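Local coordinates for protein SusD homolog (Bacteroides thetaiotaomicron, PDB 3EHM) that probably binds mucin O-glycans at the cell surface as a SusD-family outer-membrane lipoprotein of a gut symbiont, at residues Gln433-Ile438 with Thr459-Leu464; Asn62-Phe67 with Gln440-Leu445; Ala136-Gly141 with Ala452-Arg457. One frame throughout, in Å; residues are numbered along the deposited sequence.

Overall arrangement
All three contacts gather round the helical hairpin of helices 429-445 and 449-459 in this SusD-family fold, whose regular structure is mostly helix. Interaction 1 closes the hairpin on itself through the chain that leaves its second helix, interaction 2 joins the end of its first helix to the turn after helix 60-63, and interaction 3 sets helix 449-459 against helix 116-140. Centres of interactions 1 and 2 lie about 11 Å apart, those of 2 and 3 about 13 Å. Pro462 packs on Tyr442 between the first two, while a salt bridge from Lys441 NZ to Glu455 OE1 (2.6 Å) ties interaction 2 to interaction 3. Tyr456 packs against Pro462 and Leu464, linking interactions 1 and 3.

Interaction 1 (Gln433-Ile438 with Thr459-Leu464); sequences QLQKII and TGFPYL
Helix 433-438 comes closest to the irregular chain 459-464 at Gln435 and Phe461, whose CA atoms are 5.8 Å apart. The motif is a helical hairpin whose exit folds back: helix 449-459 ends at Thr459, Gly460 takes positive phi, and the chain then lies across the preceding helix 429-445. Thr459 shapes this exit with an ST turn, its OG1 accepting from Phe461 N at 3.0 Å, while the same hydroxyl is hydrogen-bonded to Glu455 O one turn back.

Phe461 is the main side chain of the contact. Gln435 lies over one face of its ring, with CB 3.6 Å from the centroid and only 6° off the normal, a CH-pi contact. Thr459 O sits toward the rim of the opposite face. At the ring edge, Leu434 CD2 meets Phe461 CE2, and the two side chains cross at about a right angle. Ile438 packs beside the root of the Phe461 side chain, its CG2 3.7 Å from Phe461 CB and also close to Phe461 O and the ring of Pro462, which follows a cis peptide bond. Ile438 CG2 and Thr459 OG1 come tip to tip. Glu353 of helix 344-356 also packs on Leu434 and Ile438.

Gln435 runs out extended, CG anti to the backbone N (chi1 -179°), and this carries its amide past Phe461 to Tyr463. There the amide and phenol planes are 73° apart. One water accepts from Tyr463 N and, weakly, from Gln435 NE2, linking the amide to the chain beyond the proline. The amide nitrogen itself rests over one face of the phenol, with Gln435 NE2 3.2 Å from Tyr463 CE2.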
loop_
_atom_site.group_PDB
_atom_site.type_symbol
_atom_site.label_atom_id
_atom_site.label_comp_id
_atom_site.label_asym_id
_atom_site.label_seq_id
_atom_site.Cartn_x
_atom_site.Cartn_y
_atom_site.Cartn_z
ATOM N N GLN A 433 14.371 -15.504 -6.468
ATOM C CA GLN A 433 13.195 -15.553 -7.322
ATOM C C GLN A 433 12.079 -14.780 -6.616
ATOM O O GLN A 433 11.335 -14.033 -7.253
ATOM C CB GLN A 433 12.782 -17.006 -7.577
ATOM C CG GLN A 433 13.823 -17.783 -8.375
ATOM C CD GLN A 433 13.417 -19.219 -8.661
ATOM O OE1 GLN A 433 12.864 -19.902 -7.800
ATOM N NE2 GLN A 433 13.715 -19.690 -9.869
ATOM N N LEU A 434 11.965 -14.956 -5.300
ATOM C CA LEU A 434 10.958 -14.222 -4.537
ATOM C C LEU A 434 11.304 -12.735 -4.607
ATOM O O LEU A 434 10.429 -11.885 -4.767
ATOM C CB LEU A 434 10.942 -14.663 -3.070
ATOM C CG LEU A 434 10.015 -13.842 -2.156
ATOM C CD1 LEU A 434 8.565 -14.025 -2.592
ATOM C CD2 LEU A 434 10.186 -14.274 -0.709
ATOM N N GLN A 435 12.591 -12.423 -4.491
ATOM C CA GLN A 435 13.027 -11.033 -4.545
ATOM C C GLN A 435 12.594 -10.379 -5.859
ATOM O O GLN A 435 12.143 -9.228 -5.865
ATOM C CB GLN A 435 14.546 -10.946 -4.388
ATOM C CG GLN A 435 15.089 -9.524 -4.418
ATOM C CD GLN A 435 16.591 -9.478 -4.260
ATOM O OE1 GLN A 435 17.299 -10.343 -4.766
ATOM N NE2 GLN A 435 17.088 -8.457 -3.570
ATOM N N LYS A 436 12.733 -11.108 -6.965
ATOM C CA LYS A 436 12.331 -10.595 -8.274
ATOM C C LYS A 436 10.820 -10.352 -8.283
ATOM O O LYS A 436 10.353 -9.308 -8.741
ATOM C CB LYS A 436 12.693 -11.589 -9.390
ATOM C CG LYS A 436 14.195 -11.754 -9.654
ATOM C CD LYS A 436 14.446 -12.804 -10.736
ATOM C CE LYS A 436 15.939 -13.035 -10.985
ATOM N NZ LYS A 436 16.621 -11.834 -11.558
ATOM N N ILE A 437 10.063 -11.321 -7.774
ATOM C CA ILE A 437 8.605 -11.216 -7.716
ATOM C C ILE A 437 8.152 -9.991 -6.918
ATOM O O ILE A 437 7.333 -9.206 -7.389
ATOM C CB ILE A 437 7.978 -12.475 -7.068
ATOM C CG1 ILE A 437 8.186 -13.688 -7.976
ATOM C CG2 ILE A 437 6.480 -12.250 -6.812
ATOM C CD1 ILE A 437 7.808 -15.009 -7.324
ATOM N N ILE A 438 8.685 -9.836 -5.710
ATOM C CA ILE A 438 8.320 -8.715 -4.852
ATOM C C ILE A 438 8.800 -7.372 -5.396
ATOM O O ILE A 438 8.111 -6.357 -5.263
ATOM C CB ILE A 438 8.880 -8.906 -3.423
ATOM C CG1 ILE A 438 8.371 -10.228 -2.841
ATOM C CG2 ILE A 438 8.453 -7.743 -2.531
ATOM C CD1 ILE A 438 6.850 -10.355 -2.809
ATOM N N THR A 459 8.567 -9.409 3.687
ATOM C CA THR A 459 9.607 -10.142 2.964
ATOM C C THR A 459 11.032 -9.603 3.003
ATOM O O THR A 459 11.991 -10.369 2.878
ATOM C CB THR A 459 9.238 -10.262 1.479
ATOM O OG1 THR A 459 9.381 -8.981 0.851
ATOM C CG2 THR A 459 7.797 -10.731 1.326
ATOM N N GLY A 460 11.175 -8.293 3.147
ATOM C CA GLY A 460 12.500 -7.698 3.153
ATOM C C GLY A 460 12.828 -7.195 1.757
ATOM O O GLY A 460 13.920 -6.684 1.509
ATOM N N PHE A 461 11.870 -7.333 0.842
ATOM C CA PHE A 461 12.059 -6.890 -0.535
ATOM C C PHE A 461 11.049 -5.819 -0.959
ATOM O O PHE A 461 9.926 -5.764 -0.459
ATOM C CB PHE A 461 11.940 -8.074 -1.499
ATOM C CG PHE A 461 12.853 -9.223 -1.178
ATOM C CD1 PHE A 461 14.212 -9.018 -0.944
ATOM C CD2 PHE A 461 12.358 -10.524 -1.155
ATOM C CE1 PHE A 461 15.065 -10.096 -0.693
ATOM C CE2 PHE A 461 13.201 -11.607 -0.909
ATOM C CZ PHE A 461 14.560 -11.389 -0.678
ATOM N N PRO A 462 11.454 -4.934 -1.878
ATOM C CA PRO A 462 12.783 -4.914 -2.495
ATOM C C PRO A 462 13.752 -4.193 -1.563
ATOM O O PRO A 462 13.329 -3.595 -0.575
ATOM C CB PRO A 462 12.541 -4.134 -3.781
ATOM C CG PRO A 462 11.533 -3.112 -3.337
ATOM C CD PRO A 462 10.566 -3.937 -2.505
ATOM N N TYR A 463 15.048 -4.258 -1.855
ATOM C CA TYR A 463 16.014 -3.554 -1.025
ATOM C C TYR A 463 15.731 -2.071 -1.237
ATOM O O TYR A 463 15.406 -1.650 -2.345
ATOM C CB TYR A 463 17.448 -3.899 -1.440
ATOM C CG TYR A 463 17.846 -5.332 -1.140
ATOM C CD1 TYR A 463 17.244 -6.041 -0.094
ATOM C CD2 TYR A 463 18.848 -5.966 -1.876
ATOM C CE1 TYR A 463 17.634 -7.349 0.208
ATOM C CE2 TYR A 463 19.246 -7.271 -1.580
ATOM C CZ TYR A 463 18.633 -7.953 -0.539
ATOM O OH TYR A 463 19.023 -9.235 -0.247
ATOM N N LEU A 464 15.861 -1.280 -0.179
ATOM C CA LEU A 464 15.557 0.141 -0.258
ATOM C C LEU A 464 16.738 1.058 -0.001
ATOM O O LEU A 464 17.724 0.668 0.625
ATOM C CB LEU A 464 14.474 0.492 0.764
ATOM C CG LEU A 464 13.259 -0.429 0.862
ATOM C CD1 LEU A 464 12.475 -0.092 2.118
ATOM C CD2 LEU A 464 12.397 -0.285 -0.376
HETATM O O HOH W 1 15.248 -6.048 -4.507
#

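Interaction 2 (Asn62-Phe67 with Gln440-Leu445); sequences NYIGYF and QKYLAL
The phenols of Tyr66 and Tyr442 lie alongside each other and run in opposite senses, each hydroxyl reaching the backbone of the other's segment. Tyr442 OH donates to Ile64 O at 2.6 Å, tilted 29° from the carbonyl plane. In return Tyr66 OH donates to Tyr442 O, also at 2.6 Å, in the carbonyl plane and on a lone pair. The paired bonds fix where both phenols end and hold the turn to the last part of helix 429-445.

Between these bonds the packing is tight: Tyr66 CE2 lies over one face of the Tyr442 ring, 3.4 Å from Tyr442 CE1, with the ring planes 52° apart. Leu445 CB is as close, 3.3 Å from Tyr66 OH. With CG anti to the backbone N (chi1 167°), the Tyr442 ring reaches out from the helix so that its hydroxyl meets Ile64 O. Ile64 forms the looser side, its CB 4.1 Å from Tyr442 CE1, yet this side too is buried within the protein rather than turned to solvent. A Schellman motif ends helix 60-63 at Gly65, whose positive phi bends the chain so that Ile64 O and Tyr66 both serve the contact.

Helix 274-282 flanks both tyrosines through Ile276, and helix 449-459 packs on Ile64 and Tyr66 through Ala452. Just beyond, strand 67-69 pairs with strand 270-272.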
loop_
_atom_site.group_PDB
_atom_site.type_symbol
_atom_site.label_atom_id
_atom_site.label_comp_id
_atom_site.label_asym_id
_atom_site.label_seq_id
_atom_site.Cartn_x
_atom_site.Cartn_y
_atom_site.Cartn_z
ATOM N N ASN A 62 7.108 7.340 1.548
ATOM C CA ASN A 62 8.406 7.964 1.748
ATOM C C ASN A 62 9.396 6.922 2.263
ATOM O O ASN A 62 10.527 6.846 1.784
ATOM C CB ASN A 62 8.264 9.132 2.732
ATOM C CG ASN A 62 9.546 9.431 3.495
ATOM O OD1 ASN A 62 10.599 9.699 2.906
ATOM N ND2 ASN A 62 9.456 9.399 4.820
ATOM N N TYR A 63 8.959 6.108 3.223
ATOM C CA TYR A 63 9.809 5.071 3.801
ATOM C C TYR A 63 10.381 4.133 2.730
ATOM O O TYR A 63 11.586 3.886 2.691
ATOM C CB TYR A 63 9.018 4.221 4.804
ATOM C CG TYR A 63 8.343 4.977 5.939
ATOM C CD1 TYR A 63 7.206 4.453 6.559
ATOM C CD2 TYR A 63 8.833 6.203 6.393
ATOM C CE1 TYR A 63 6.568 5.131 7.597
ATOM C CE2 TYR A 63 8.202 6.893 7.433
ATOM C CZ TYR A 63 7.068 6.350 8.027
ATOM O OH TYR A 63 6.417 7.028 9.032
ATOM N N ILE A 64 9.508 3.610 1.869
ATOM C CA ILE A 64 9.925 2.670 0.829
ATOM C C ILE A 64 10.445 3.289 -0.461
ATOM O O ILE A 64 10.733 2.579 -1.419
ATOM C CB ILE A 64 8.789 1.703 0.470
ATOM C CG1 ILE A 64 7.608 2.489 -0.106
ATOM C CG2 ILE A 64 8.398 0.889 1.697
ATOM C CD1 ILE A 64 6.391 1.657 -0.367
ATOM N N GLY A 65 10.540 4.609 -0.505
ATOM C CA GLY A 65 11.093 5.244 -1.686
ATOM C C GLY A 65 10.220 5.486 -2.897
ATOM O O GLY A 65 10.750 5.715 -3.991
ATOM N N TYR A 66 8.902 5.405 -2.737
ATOM C CA TYR A 66 8.003 5.705 -3.852
ATOM C C TYR A 66 8.105 7.221 -4.011
ATOM O O TYR A 66 8.119 7.752 -5.123
ATOM C CB TYR A 66 6.543 5.380 -3.504
ATOM C CG TYR A 66 6.037 4.005 -3.881
ATOM C CD1 TYR A 66 4.702 3.670 -3.666
ATOM C CD2 TYR A 66 6.872 3.047 -4.457
ATOM C CE1 TYR A 66 4.204 2.423 -4.009
ATOM C CE2 TYR A 66 6.382 1.787 -4.808
ATOM C CZ TYR A 66 5.046 1.486 -4.581
ATOM O OH TYR A 66 4.538 0.257 -4.917
ATOM N N PHE A 67 8.168 7.906 -2.871
ATOM C CA PHE A 67 8.245 9.363 -2.839
ATOM C C PHE A 67 9.384 9.849 -1.963
ATOM O O PHE A 67 9.942 9.090 -1.169
ATOM C CB PHE A 67 6.948 9.966 -2.277
ATOM C CG PHE A 67 5.701 9.383 -2.864
ATOM C CD1 PHE A 67 4.867 8.581 -2.092
ATOM C CD2 PHE A 67 5.372 9.611 -4.191
ATOM C CE1 PHE A 67 3.719 8.010 -2.637
ATOM C CE2 PHE A 67 4.227 9.046 -4.748
ATOM C CZ PHE A 67 3.398 8.243 -3.968
ATOM N N GLN A 440 9.257 -6.586 -8.587
ATOM C CA GLN A 440 8.408 -6.235 -9.718
ATOM C C GLN A 440 6.998 -5.875 -9.252
ATOM O O GLN A 440 6.343 -5.025 -9.851
ATOM C CB GLN A 440 8.364 -7.380 -10.726
ATOM C CG GLN A 440 9.630 -7.490 -11.565
ATOM C CD GLN A 440 9.927 -6.211 -12.329
ATOM O OE1 GLN A 440 9.043 -5.642 -12.971
ATOM N NE2 GLN A 440 11.179 -5.758 -12.272
ATOM N N LYS A 441 6.530 -6.514 -8.181
ATOM C CA LYS A 441 5.208 -6.194 -7.656
ATOM C C LYS A 441 5.264 -4.772 -7.092
ATOM O O LYS A 441 4.327 -3.999 -7.249
ATOM C CB LYS A 441 4.790 -7.176 -6.558
ATOM C CG LYS A 441 3.376 -6.900 -6.024
ATOM C CD LYS A 441 2.838 -8.036 -5.166
ATOM C CE LYS A 441 3.592 -8.167 -3.861
ATOM N NZ LYS A 441 2.977 -9.228 -3.014
ATOM N N TYR A 442 6.382 -4.443 -6.446
ATOM C CA TYR A 442 6.616 -3.116 -5.868
ATOM C C TYR A 442 6.469 -2.061 -6.968
ATOM O O TYR A 442 5.826 -1.026 -6.781
ATOM C CB TYR A 442 8.036 -3.064 -5.279
ATOM C CG TYR A 442 8.568 -1.681 -4.916
ATOM C CD1 TYR A 442 8.403 -1.153 -3.634
ATOM C CD2 TYR A 442 9.283 -0.928 -5.845
ATOM C CE1 TYR A 442 8.950 0.093 -3.287
ATOM C CE2 TYR A 442 9.830 0.308 -5.513
ATOM C CZ TYR A 442 9.664 0.812 -4.239
ATOM O OH TYR A 442 10.222 2.028 -3.922
ATOM N N LEU A 443 7.080 -2.329 -8.116
ATOM C CA LEU A 443 7.012 -1.414 -9.250
ATOM C C LEU A 443 5.585 -1.286 -9.798
ATOM O O LEU A 443 5.134 -0.190 -10.134
ATOM C CB LEU A 443 7.959 -1.898 -10.356
ATOM C CG LEU A 443 9.333 -1.236 -10.536
ATOM C CD1 LEU A 443 9.821 -0.593 -9.260
ATOM C CD2 LEU A 443 10.314 -2.274 -11.048
ATOM N N ALA A 444 4.873 -2.407 -9.878
ATOM C CA ALA A 444 3.508 -2.414 -10.400
ATOM C C ALA A 444 2.469 -1.855 -9.430
ATOM O O ALA A 444 1.416 -1.380 -9.853
ATOM C CB ALA A 444 3.117 -3.830 -10.808
ATOM N N LEU A 445 2.756 -1.920 -8.134
ATOM C CA LEU A 445 1.832 -1.417 -7.118
ATOM C C LEU A 445 1.780 0.101 -7.023
ATOM O O LEU A 445 0.813 0.659 -6.501
ATOM C CB LEU A 445 2.201 -1.980 -5.741
ATOM C CG LEU A 445 1.703 -3.381 -5.379
ATOM C CD1 LEU A 445 2.368 -3.841 -4.088
ATOM C CD2 LEU A 445 0.191 -3.364 -5.223
#

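Interaction 3 (Ala136-Gly141 with Ala452-Arg457); sequences ATDVFG and AWTEYR
Asp138 and Arg457 carry the polar part of this contact, by way of a backbone carbonyl rather than the carboxylate. Arg457 turns both terminal nitrogens to Asp138 O: NH1 donates at 2.8 Å, nearly along the C=O axis but bent at the donor (130°) because the two nitrogens share one oxygen, and NH2 makes a weak bond at 2.9 Å. The chain bends at chi3 (-74°) to bring the guanidinium back over its own helix, where NE donates to Trp453 O at 3.1 Å. Trp453 CD2 lies over one face of the guanidinium, offset toward its rim. NH1 also donates to Glu487 O, so the group is held by backbone oxygens from three parts of the chain. Shortening Arg457 to an alanine is likely to leave Asp138 O without these two donors and the indole face without the flat group against it.

A second polar link passes through water. One molecule donates to Asp138 OD2 at 2.7 Å and lies 2.6 Å from Thr454 OG1, which is also hydrogen-bonded to Val450 O. The carboxylate has further partners in Arg214, by a salt bridge, and in Tyr164 and Trp521.

These contacts join helix 116-140 near its C-terminal end to helix 449-459, the second arm of a helical hairpin in the SusD-like fold, which belongs to the tetratricopeptide-repeat clan. The axes of the two short helical segments pass 10.2 Å apart at 52°, and the CA atoms of Asp138 and Thr454 are the closest pair.

Van der Waals contact is sparser. Asp138 and Thr454 cross at about a right angle, Asp138 CB meeting the hydroxyl OG1 of Thr454 at 3.4 Å while the carboxylate passes beside the methyl. The apolar pair is Val139 CG2, which touches Trp453 CZ3 obliquely; Phe95 of helix 85-110 packs against the same valine.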
loop_
_atom_site.group_PDB
_atom_site.type_symbol
_atom_site.label_atom_id
_atom_site.label_comp_id
_atom_site.label_asym_id
_atom_site.label_seq_id
_atom_site.Cartn_x
_atom_site.Cartn_y
_atom_site.Cartn_z
ATOM N N ALA A 136 -5.253 -0.922 8.141
ATOM C CA ALA A 136 -5.182 -0.578 9.561
ATOM C C ALA A 136 -4.343 -1.578 10.350
ATOM O O ALA A 136 -3.411 -1.197 11.060
ATOM C CB ALA A 136 -6.588 -0.497 10.150
ATOM N N THR A 137 -4.667 -2.859 10.234
ATOM C CA THR A 137 -3.905 -3.861 10.966
ATOM C C THR A 137 -2.474 -3.969 10.450
ATOM O O THR A 137 -1.544 -4.185 11.223
ATOM C CB THR A 137 -4.569 -5.245 10.906
ATOM O OG1 THR A 137 -3.764 -6.181 11.635
ATOM C CG2 THR A 137 -4.718 -5.715 9.470
ATOM N N ASP A 138 -2.289 -3.807 9.147
ATOM C CA ASP A 138 -0.947 -3.893 8.577
ATOM C C ASP A 138 -0.086 -2.706 8.979
ATOM O O ASP A 138 1.141 -2.759 8.883
ATOM C CB ASP A 138 -1.016 -4.009 7.055
ATOM C CG ASP A 138 -1.557 -5.351 6.604
ATOM O OD1 ASP A 138 -1.601 -6.278 7.445
ATOM O OD2 ASP A 138 -1.926 -5.490 5.417
ATOM N N VAL A 139 -0.729 -1.636 9.437
ATOM C CA VAL A 139 -0.007 -0.453 9.868
ATOM C C VAL A 139 0.227 -0.444 11.385
ATOM O O VAL A 139 1.330 -0.147 11.830
ATOM C CB VAL A 139 -0.761 0.836 9.461
ATOM C CG1 VAL A 139 -0.199 2.037 10.211
ATOM C CG2 VAL A 139 -0.626 1.053 7.959
ATOM N N PHE A 140 -0.799 -0.780 12.169
ATOM C CA PHE A 140 -0.684 -0.779 13.635
ATOM C C PHE A 140 -0.493 -2.151 14.284
ATOM O O PHE A 140 0.104 -2.256 15.363
ATOM C CB PHE A 140 -1.925 -0.152 14.285
ATOM C CG PHE A 140 -2.112 1.313 13.996
ATOM C CD1 PHE A 140 -2.927 1.729 12.951
ATOM C CD2 PHE A 140 -1.504 2.278 14.795
ATOM C CE1 PHE A 140 -3.140 3.082 12.702
ATOM C CE2 PHE A 140 -1.710 3.639 14.554
ATOM C CZ PHE A 140 -2.532 4.041 13.504
ATOM N N GLY A 141 -1.015 -3.191 13.641
ATOM C CA GLY A 141 -0.936 -4.528 14.203
ATOM C C GLY A 141 -2.305 -4.899 14.758
ATOM O O GLY A 141 -3.224 -5.177 13.988
ATOM N N ALA A 452 2.854 -1.707 -0.482
ATOM C CA ALA A 452 4.271 -1.893 -0.769
ATOM C C ALA A 452 5.084 -1.903 0.524
ATOM O O ALA A 452 6.035 -2.672 0.667
ATOM C CB ALA A 452 4.761 -0.789 -1.688
ATOM N N TRP A 453 4.705 -1.038 1.459
ATOM C CA TRP A 453 5.386 -0.947 2.742
ATOM C C TRP A 453 5.148 -2.227 3.546
ATOM O O TRP A 453 6.051 -2.735 4.205
ATOM C CB TRP A 453 4.877 0.276 3.508
ATOM C CG TRP A 453 5.475 0.444 4.861
ATOM C CD1 TRP A 453 6.760 0.166 5.235
ATOM C CD2 TRP A 453 4.830 0.987 6.016
ATOM N NE1 TRP A 453 6.956 0.505 6.552
ATOM C CE2 TRP A 453 5.786 1.013 7.057
ATOM C CE3 TRP A 453 3.536 1.459 6.273
ATOM C CZ2 TRP A 453 5.490 1.490 8.335
ATOM C CZ3 TRP A 453 3.242 1.937 7.550
ATOM C CH2 TRP A 453 4.218 1.948 8.563
ATOM N N THR A 454 3.928 -2.748 3.478
ATOM C CA THR A 454 3.585 -3.985 4.174
ATOM C C THR A 454 4.377 -5.152 3.581
ATOM O O THR A 454 4.944 -5.968 4.312
ATOM C CB THR A 454 2.075 -4.290 4.049
ATOM O OG1 THR A 454 1.329 -3.256 4.700
ATOM C CG2 THR A 454 1.737 -5.629 4.686
ATOM N N GLU A 455 4.421 -5.227 2.254
ATOM C CA GLU A 455 5.140 -6.310 1.600
ATOM C C GLU A 455 6.637 -6.266 1.856
ATOM O O GLU A 455 7.280 -7.311 1.949
ATOM C CB GLU A 455 4.842 -6.318 0.098
ATOM C CG GLU A 455 3.467 -6.881 -0.207
ATOM C CD GLU A 455 3.341 -8.339 0.212
ATOM O OE1 GLU A 455 3.757 -9.222 -0.569
ATOM O OE2 GLU A 455 2.843 -8.606 1.328
ATOM N N TYR A 456 7.201 -5.067 1.971
ATOM C CA TYR A 456 8.627 -4.947 2.257
ATOM C C TYR A 456 8.905 -5.472 3.666
ATOM O O TYR A 456 9.835 -6.249 3.882
ATOM C CB TYR A 456 9.090 -3.492 2.182
ATOM C CG TYR A 456 10.485 -3.305 2.740
ATOM C CD1 TYR A 456 11.609 -3.681 2.003
ATOM C CD2 TYR A 456 10.677 -2.820 4.038
ATOM C CE1 TYR A 456 12.893 -3.583 2.542
ATOM C CE2 TYR A 456 11.955 -2.718 4.589
ATOM C CZ TYR A 456 13.057 -3.102 3.835
ATOM O OH TYR A 456 14.320 -3.012 4.371
ATOM N N ARG A 457 8.101 -5.033 4.624
ATOM C CA ARG A 457 8.262 -5.465 6.009
ATOM C C ARG A 457 8.094 -6.974 6.161
ATOM O O ARG A 457 8.778 -7.605 6.968
ATOM C CB ARG A 457 7.259 -4.739 6.907
ATOM C CG ARG A 457 7.579 -3.266 7.144
ATOM C CD ARG A 457 6.474 -2.601 7.949
ATOM N NE ARG A 457 5.272 -2.386 7.147
ATOM C CZ ARG A 457 4.068 -2.153 7.658
ATOM N NH1 ARG A 457 3.899 -2.112 8.974
ATOM N NH2 ARG A 457 3.031 -1.950 6.857
HETATM O O HOH W 2 -1.205 -3.386 3.961
#